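Local structure of putative cytochrome P450 120 (Synechocystis sp., 2VE3) at residues K394-A397 and R398-K402. The protein probably acts as a heme-dependent cytochrome P450 monooxygenase, and binds retinoic acid together with its heme. Residues are numbered along the deposited sequence; the frame is centred on the assembly and turned at random.
Sequences KEFA and RLEMK. With HEM (protoporphyrin IX containing Fe), chain C.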
# COMPACT_ATOMS: atom_id res chain seq x y z
N LYS A 394 -0.89 1.29 -8.77
CA LYS A 394 0.51 1.72 -8.65
C LYS A 394 0.83 3.11 -9.24
O LYS A 394 1.64 3.84 -8.69
CB LYS A 394 1.47 0.65 -9.16
CG LYS A 394 1.53 0.46 -10.64
CD LYS A 394 2.42 -0.74 -10.95
CE LYS A 394 2.51 -1.02 -12.46
NZ LYS A 394 3.05 -2.39 -12.70
N GLU A 395 0.18 3.47 -10.34
CA GLU A 395 0.43 4.77 -10.99
C GLU A 395 -0.32 5.94 -10.34
O GLU A 395 0.16 7.07 -10.37
CB GLU A 395 0.18 4.71 -12.51
CG GLU A 395 0.99 3.64 -13.25
CD GLU A 395 2.50 3.87 -13.21
OE1 GLU A 395 2.94 5.03 -13.36
OE2 GLU A 395 3.25 2.89 -13.04
N PHE A 396 -1.48 5.67 -9.75
CA PHE A 396 -2.08 6.61 -8.81
C PHE A 396 -1.13 6.91 -7.64
O PHE A 396 -0.97 8.07 -7.27
CB PHE A 396 -3.41 6.10 -8.26
CG PHE A 396 -4.10 7.10 -7.37
CD1 PHE A 396 -4.94 8.07 -7.91
CD2 PHE A 396 -3.84 7.13 -6.01
CE1 PHE A 396 -5.57 9.01 -7.09
CE2 PHE A 396 -4.45 8.07 -5.17
CZ PHE A 396 -5.32 9.02 -5.72
N ALA A 397 -0.56 5.86 -7.05
CA ALA A 397 0.42 5.98 -5.97
C ALA A 397 1.62 6.82 -6.40
O ALA A 397 2.03 7.72 -5.65
CB ALA A 397 0.89 4.63 -5.52
N ARG A 398 2.19 6.51 -7.58
CA ARG A 398 3.41 7.18 -8.06
C ARG A 398 3.16 8.63 -8.39
O ARG A 398 4.01 9.48 -8.10
CB ARG A 398 4.02 6.47 -9.28
CG ARG A 398 4.87 5.28 -8.93
CD ARG A 398 5.22 4.45 -10.16
NE ARG A 398 6.22 3.44 -9.81
CZ ARG A 398 6.31 2.23 -10.35
NH1 ARG A 398 5.44 1.84 -11.28
NH2 ARG A 398 7.27 1.41 -9.95
N LEU A 399 1.99 8.89 -8.99
CA LEU A 399 1.51 10.25 -9.20
C LEU A 399 1.50 11.08 -7.91
O LEU A 399 2.09 12.16 -7.87
CB LEU A 399 0.09 10.25 -9.80
CG LEU A 399 -0.50 11.64 -10.08
CD1 LEU A 399 0.18 12.27 -11.27
CD2 LEU A 399 -2.00 11.54 -10.32
N GLU A 400 0.83 10.57 -6.88
CA GLU A 400 0.68 11.32 -5.63
C GLU A 400 2.02 11.50 -4.90
O GLU A 400 2.27 12.54 -4.32
CB GLU A 400 -0.35 10.67 -4.69
CG GLU A 400 -0.74 11.56 -3.51
CD GLU A 400 -1.85 11.02 -2.63
OE1 GLU A 400 -2.72 10.25 -3.12
OE2 GLU A 400 -1.88 11.40 -1.44
N MET A 401 2.87 10.48 -4.95
CA MET A 401 4.21 10.56 -4.37
C MET A 401 5.05 11.62 -5.09
O MET A 401 5.73 12.43 -4.45
CB MET A 401 4.89 9.19 -4.45
CG MET A 401 4.37 8.15 -3.47
SD MET A 401 5.30 6.61 -3.50
CE MET A 401 4.55 5.77 -4.90
N LYS A 402 4.97 11.64 -6.41
CA LYS A 402 5.79 12.57 -7.21
C LYS A 402 5.33 14.01 -7.02
O LYS A 402 6.14 14.87 -6.74
CB LYS A 402 5.78 12.19 -8.68
CG LYS A 402 7.14 12.27 -9.32
CD LYS A 402 7.07 12.29 -10.84
CE LYS A 402 7.04 10.91 -11.44
NZ LYS A 402 7.74 10.88 -12.76
CHA HEM C . -2.58 -4.91 -4.80
CHB HEM C . 1.17 -2.48 -2.88
CHC HEM C . -1.14 1.73 -3.62
CHD HEM C . -5.08 -0.68 -5.01
C1A HEM C . -1.34 -4.64 -4.23
C2A HEM C . -0.31 -5.60 -3.87
C3A HEM C . 0.73 -4.91 -3.36
C4A HEM C . 0.38 -3.52 -3.35
CMA HEM C . 2.07 -5.47 -2.83
CAA HEM C . -0.39 -7.13 -4.11
CBA HEM C . -0.93 -7.89 -2.91
CGA HEM C . -1.12 -9.33 -3.33
O1A HEM C . -0.08 -9.98 -3.67
O2A HEM C . -2.28 -9.82 -3.34
C1B HEM C . 0.89 -1.13 -2.95
C2B HEM C . 1.80 -0.04 -2.63
C3B HEM C . 1.16 1.13 -2.84
C4B HEM C . -0.17 0.80 -3.30
CMB HEM C . 3.25 -0.23 -2.13
CAB HEM C . 1.66 2.59 -2.63
CBB HEM C . 2.93 2.98 -2.86
C1C HEM C . -2.40 1.47 -4.11
C2C HEM C . -3.38 2.45 -4.54
C3C HEM C . -4.48 1.79 -4.93
C4C HEM C . -4.22 0.36 -4.74
CMC HEM C . -3.15 3.99 -4.57
CAC HEM C . -5.79 2.39 -5.51
CBC HEM C . -6.69 3.06 -4.77
C1D HEM C . -4.80 -2.03 -5.00
C2D HEM C . -5.79 -3.06 -5.18
C3D HEM C . -5.02 -4.38 -5.10
C4D HEM C . -3.63 -4.02 -4.92
CMD HEM C . -7.32 -2.86 -5.39
CAD HEM C . -5.59 -5.82 -5.23
CBD HEM C . -5.20 -6.36 -6.60
CGD HEM C . -5.75 -7.75 -6.80
O1D HEM C . -5.74 -8.22 -7.97
O2D HEM C . -6.22 -8.41 -5.82
NA HEM C . -0.89 -3.39 -3.89
NB HEM C . -0.31 -0.58 -3.34
NC HEM C . -2.94 0.20 -4.23
ND HEM C . -3.54 -2.62 -4.86
FE HEM C . -1.81 -1.53 -4.35
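Arg-398 runs its extended chain past Glu-395, and its NH1 meets Glu-395 OE2 at 3.0 Å in a salt bridge. The carboxylate oxygen sits at the edge of the guanidinium, in its plane. NH1 comes to OE2 from the syn side but lies 30° out of the carboxylate plane. Glu-395 gets there by a bend at chi2 (-64°). Lys-394 lies alongside Arg-398, with CD 4.0 Å from NH1. Lys-394 NZ forms a salt bridge with Glu-390, and Arg-398 NH2 hydrogen-bonds OE1 of Gln-309 in helix 302-314.

Three side chains of these first two and a half turns of helix 394-411 touch the heme. Ala-397 CB lies 3.6 Å from heme CAB. Met-401, bent at chi3 (-83°), folds its methyl back to 3.9 Å from Ala-397 CB, and CE also touches vinyl carbon CBB. Phe-396 CD2 meets the heme methyl CMC at 3.5 Å. Phe-396 CE2 is 3.5 Å from Glu-400 OE1, ring and carboxylate nearly perpendicular.

This is the P450 L helix, which follows the loop of Cys-391, by similarity the axial iron ligand. Glu-400 is a buried acid beside an aromatic ring, which would tend to raise its pKa unless other groups offset it.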